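PDB 1VDH: coproheme decarboxylase from Thermus thermophilus, which catalyses the hydrogen peroxide-dependent decarboxylation of coproheme to heme b, the last step of coproporphyrin-dependent heme biosynthesis, and assembles as a homopentamer. Local coordinates for residues Leu75-Arg80 and Pro134-Ser139. Sequence-based numbering, arbitrary orientation.
Sequences LFLNLR and PRVPKS
One methyl of Val136, CG2, touches two leucines of segment 75-80: Leu79 CD1 lies 3.8 Å from Val136 CG2 and Leu77 CD2 3.9 Å from the same carbon. The valine torsion (chi1 176°) sets CG2 anti to the carbonyl carbon and beside the backbone N, where it meets both leucines. Leu79 divides its two methyls. While CD1 goes to the valine, CD2 meets the ring of Pro134, with Leu79 CD2 3.8 Å from Pro134 CG and the two side chains running at about a right angle. The same methyl lies 3.7 Å from Pro134 O, a van der Waals touch on the carbonyl oxygen. All contacts across the pair are of this kind, and no hydrogen bond joins the segments.

In the dimeric alpha-beta barrel of the chlorite dismutase family, strand 74-80 runs antiparallel between strands 10-24 and 61-67. Leu77 and Leu79 point from one face of it to the irregular 134-139 segment, part of the connection from strand 102-116 to strand 141-152. Pro134 follows closely on Arg131, a predicted coproheme-binding residue. Val136 also touches Tyr65, and its backbone N is hydrogen-bonded to Ser61 OG, which ties the segment to the neighbouring strand.

The other face of segment 75-80, which also packs on helix 83-95, carries a small polar group, where Asn78 points away from 134-139. Arg80 NH1 donates to Leu79 O at 3.0 Å, nearly straight (169°) but well above the carbonyl plane. Both terminal nitrogens of Arg80 also make weak, bent bonds to Asn78 OD1, and its guanidinium forms a cation-pi contact with Trp51 of helix 34-56.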
ATOM      1  N   LEU A  75      20.018  -0.178 -11.611  1.00  7.51           N
ATOM      2  CA  LEU A  75      19.019  -0.246 -12.665  1.00  7.47           C
ATOM      3  C   LEU A  75      19.679  -0.906 -13.864  1.00  8.38           C
ATOM      4  O   LEU A  75      20.742  -0.468 -14.309  1.00  6.39           O
ATOM      5  CB  LEU A  75      18.546   1.149 -13.093  1.00  7.37           C
ATOM      6  CG  LEU A  75      17.864   1.201 -14.472  1.00  7.20           C
ATOM      7  CD1 LEU A  75      16.601   0.329 -14.484  1.00  7.59           C
ATOM      8  CD2 LEU A  75      17.520   2.639 -14.853  1.00  6.56           C
ATOM      9  N   PHE A  76      19.064  -1.979 -14.352  1.00  7.23           N
ATOM     10  CA  PHE A  76      19.550  -2.672 -15.536  1.00  6.79           C
ATOM     11  C   PHE A  76      18.516  -2.354 -16.605  1.00  7.35           C
ATOM     12  O   PHE A  76      17.398  -2.872 -16.579  1.00  8.03           O
ATOM     13  CB  PHE A  76      19.638  -4.182 -15.296  1.00  6.55           C
ATOM     14  CG  PHE A  76      20.613  -4.564 -14.225  1.00  6.73           C
ATOM     15  CD1 PHE A  76      20.217  -4.616 -12.891  1.00  7.48           C
ATOM     16  CD2 PHE A  76      21.933  -4.863 -14.544  1.00  7.82           C
ATOM     17  CE1 PHE A  76      21.125  -4.962 -11.887  1.00  6.49           C
ATOM     18  CE2 PHE A  76      22.849  -5.210 -13.551  1.00  6.69           C
ATOM     19  CZ  PHE A  76      22.444  -5.260 -12.218  1.00  8.13           C
ATOM     20  N   LEU A  77      18.873  -1.437 -17.498  1.00  7.95           N
ATOM     21  CA  LEU A  77      17.988  -1.010 -18.571  1.00  7.87           C
ATOM     22  C   LEU A  77      18.369  -1.705 -19.868  1.00  8.09           C
ATOM     23  O   LEU A  77      19.530  -1.669 -20.280  1.00  7.66           O
ATOM     24  CB  LEU A  77      18.070   0.514 -18.750  1.00  5.80           C
ATOM     25  CG  LEU A  77      17.301   1.137 -19.927  1.00  8.09           C
ATOM     26  CD1 LEU A  77      15.812   0.833 -19.815  1.00  6.01           C
ATOM     27  CD2 LEU A  77      17.530   2.648 -19.961  1.00  6.83           C
ATOM     28  N   ASN A  78      17.383  -2.326 -20.511  1.00  7.87           N
ATOM     29  CA  ASN A  78      17.607  -3.029 -21.768  1.00  8.66           C
ATOM     30  C   ASN A  78      16.500  -2.775 -22.773  1.00  9.06           C
ATOM     31  O   ASN A  78      15.324  -2.684 -22.412  1.00  8.85           O
ATOM     32  CB  ASN A  78      17.730  -4.541 -21.534  1.00  7.21           C
ATOM     33  CG  ASN A  78      19.132  -4.960 -21.157  1.00  9.36           C
ATOM     34  OD1 ASN A  78      20.014  -5.046 -22.013  1.00  9.48           O
ATOM     35  ND2 ASN A  78      19.346  -5.243 -19.876  1.00  7.40           N
ATOM     36  N   LEU A  79      16.895  -2.613 -24.033  1.00  8.26           N
ATOM     37  CA  LEU A  79      15.956  -2.396 -25.129  1.00  8.14           C
ATOM     38  C   LEU A  79      16.261  -3.456 -26.185  1.00  9.74           C
ATOM     39  O   LEU A  79      17.428  -3.728 -26.468  1.00  8.94           O
ATOM     40  CB  LEU A  79      16.106  -0.992 -25.730  1.00  7.70           C
ATOM     41  CG  LEU A  79      15.565   0.185 -24.911  1.00  9.27           C
ATOM     42  CD1 LEU A  79      16.585   0.621 -23.872  1.00  9.53           C
ATOM     43  CD2 LEU A  79      15.227   1.352 -25.837  1.00  9.22           C
ATOM     44  N   ARG A  80      15.216  -4.080 -26.727  1.00  9.91           N
ATOM     45  CA  ARG A  80      15.372  -5.138 -27.732  1.00 10.93           C
ATOM     46  C   ARG A  80      14.219  -5.066 -28.735  1.00 12.13           C
ATOM     47  O   ARG A  80      13.212  -4.404 -28.481  1.00 12.06           O
ATOM     48  CB  ARG A  80      15.348  -6.519 -27.059  1.00  9.24           C
ATOM     49  CG  ARG A  80      16.424  -6.780 -26.006  1.00  9.65           C
ATOM     50  CD  ARG A  80      17.819  -6.925 -26.606  1.00  9.18           C
ATOM     51  NE  ARG A  80      18.761  -7.425 -25.607  1.00  7.69           N
ATOM     52  CZ  ARG A  80      19.421  -6.667 -24.735  1.00  8.94           C
ATOM     53  NH1 ARG A  80      19.272  -5.345 -24.735  1.00  9.24           N
ATOM     54  NH2 ARG A  80      20.170  -7.241 -23.802  1.00  8.42           N
ATOM     55  N   PRO A 134      16.053   4.004 -30.007  1.00  9.21           N
ATOM     56  CA  PRO A 134      16.974   4.867 -29.262  1.00  9.19           C
ATOM     57  C   PRO A 134      18.066   4.128 -28.498  1.00 10.29           C
ATOM     58  O   PRO A 134      17.801   3.157 -27.783  1.00 10.22           O
ATOM     59  CB  PRO A 134      16.036   5.610 -28.311  1.00  8.49           C
ATOM     60  CG  PRO A 134      15.033   4.543 -27.955  1.00  6.40           C
ATOM     61  CD  PRO A 134      14.757   3.888 -29.306  1.00  8.04           C
ATOM     62  N   ARG A 135      19.303   4.575 -28.683  1.00  9.32           N
ATOM     63  CA  ARG A 135      20.436   3.987 -27.980  1.00 10.30           C
ATOM     64  C   ARG A 135      20.601   4.714 -26.661  1.00  9.68           C
ATOM     65  O   ARG A 135      20.449   5.933 -26.596  1.00 10.03           O
ATOM     66  CB  ARG A 135      21.726   4.122 -28.793  1.00 10.84           C
ATOM     67  CG  ARG A 135      22.014   2.960 -29.725  1.00 13.69           C
ATOM     68  CD  ARG A 135      20.995   2.860 -30.851  1.00 14.82           C
ATOM     69  NE  ARG A 135      21.415   1.886 -31.855  1.00 13.47           N
ATOM     70  CZ  ARG A 135      20.754   1.630 -32.980  1.00 14.90           C
ATOM     71  NH1 ARG A 135      21.229   0.728 -33.833  1.00 12.71           N
ATOM     72  NH2 ARG A 135      19.610   2.251 -33.243  1.00 12.77           N
ATOM     73  N   VAL A 136      20.897   3.958 -25.609  1.00 10.32           N
ATOM     74  CA  VAL A 136      21.097   4.520 -24.279  1.00  9.80           C
ATOM     75  C   VAL A 136      22.461   5.220 -24.223  1.00 10.87           C
ATOM     76  O   VAL A 136      23.485   4.610 -24.534  1.00  9.42           O
ATOM     77  CB  VAL A 136      21.063   3.400 -23.214  1.00 11.08           C
ATOM     78  CG1 VAL A 136      21.358   3.958 -21.850  1.00  9.47           C
ATOM     79  CG2 VAL A 136      19.710   2.705 -23.224  1.00  9.82           C
ATOM     80  N   PRO A 137      22.490   6.516 -23.850  1.00 10.47           N
ATOM     81  CA  PRO A 137      23.758   7.254 -23.771  1.00 10.00           C
ATOM     82  C   PRO A 137      24.719   6.648 -22.746  1.00 11.40           C
ATOM     83  O   PRO A 137      24.296   6.065 -21.742  1.00  9.96           O
ATOM     84  CB  PRO A 137      23.313   8.683 -23.425  1.00 11.33           C
ATOM     85  CG  PRO A 137      21.982   8.501 -22.774  1.00 12.01           C
ATOM     86  CD  PRO A 137      21.345   7.405 -23.580  1.00  9.57           C
ATOM     87  N   LYS A 138      26.016   6.773 -23.014  1.00 12.03           N
ATOM     88  CA  LYS A 138      27.034   6.173 -22.157  1.00 13.16           C
ATOM     89  C   LYS A 138      27.733   7.070 -21.141  1.00 14.87           C
ATOM     90  O   LYS A 138      28.903   6.862 -20.827  1.00 15.78           O
ATOM     91  CB  LYS A 138      28.075   5.464 -23.024  1.00 15.83           C
ATOM     92  CG  LYS A 138      27.467   4.539 -24.070  1.00 16.81           C
ATOM     93  CD  LYS A 138      26.670   3.421 -23.425  1.00 18.79           C
ATOM     94  CE  LYS A 138      26.021   2.543 -24.474  1.00 19.99           C
ATOM     95  NZ  LYS A 138      25.300   1.405 -23.853  1.00 22.31           N
ATOM     96  N   SER A 139      27.004   8.036 -20.600  1.00 14.33           N
ATOM     97  CA  SER A 139      27.546   8.944 -19.597  1.00 14.80           C
ATOM     98  C   SER A 139      26.381   9.684 -18.966  1.00 13.77           C
ATOM     99  O   SER A 139      25.245   9.569 -19.424  1.00 14.63           O
ATOM    100  CB  SER A 139      28.504   9.956 -20.240  1.00 15.69           C
ATOM    101  OG  SER A 139      27.825  10.795 -21.160  1.00 20.29           O
TER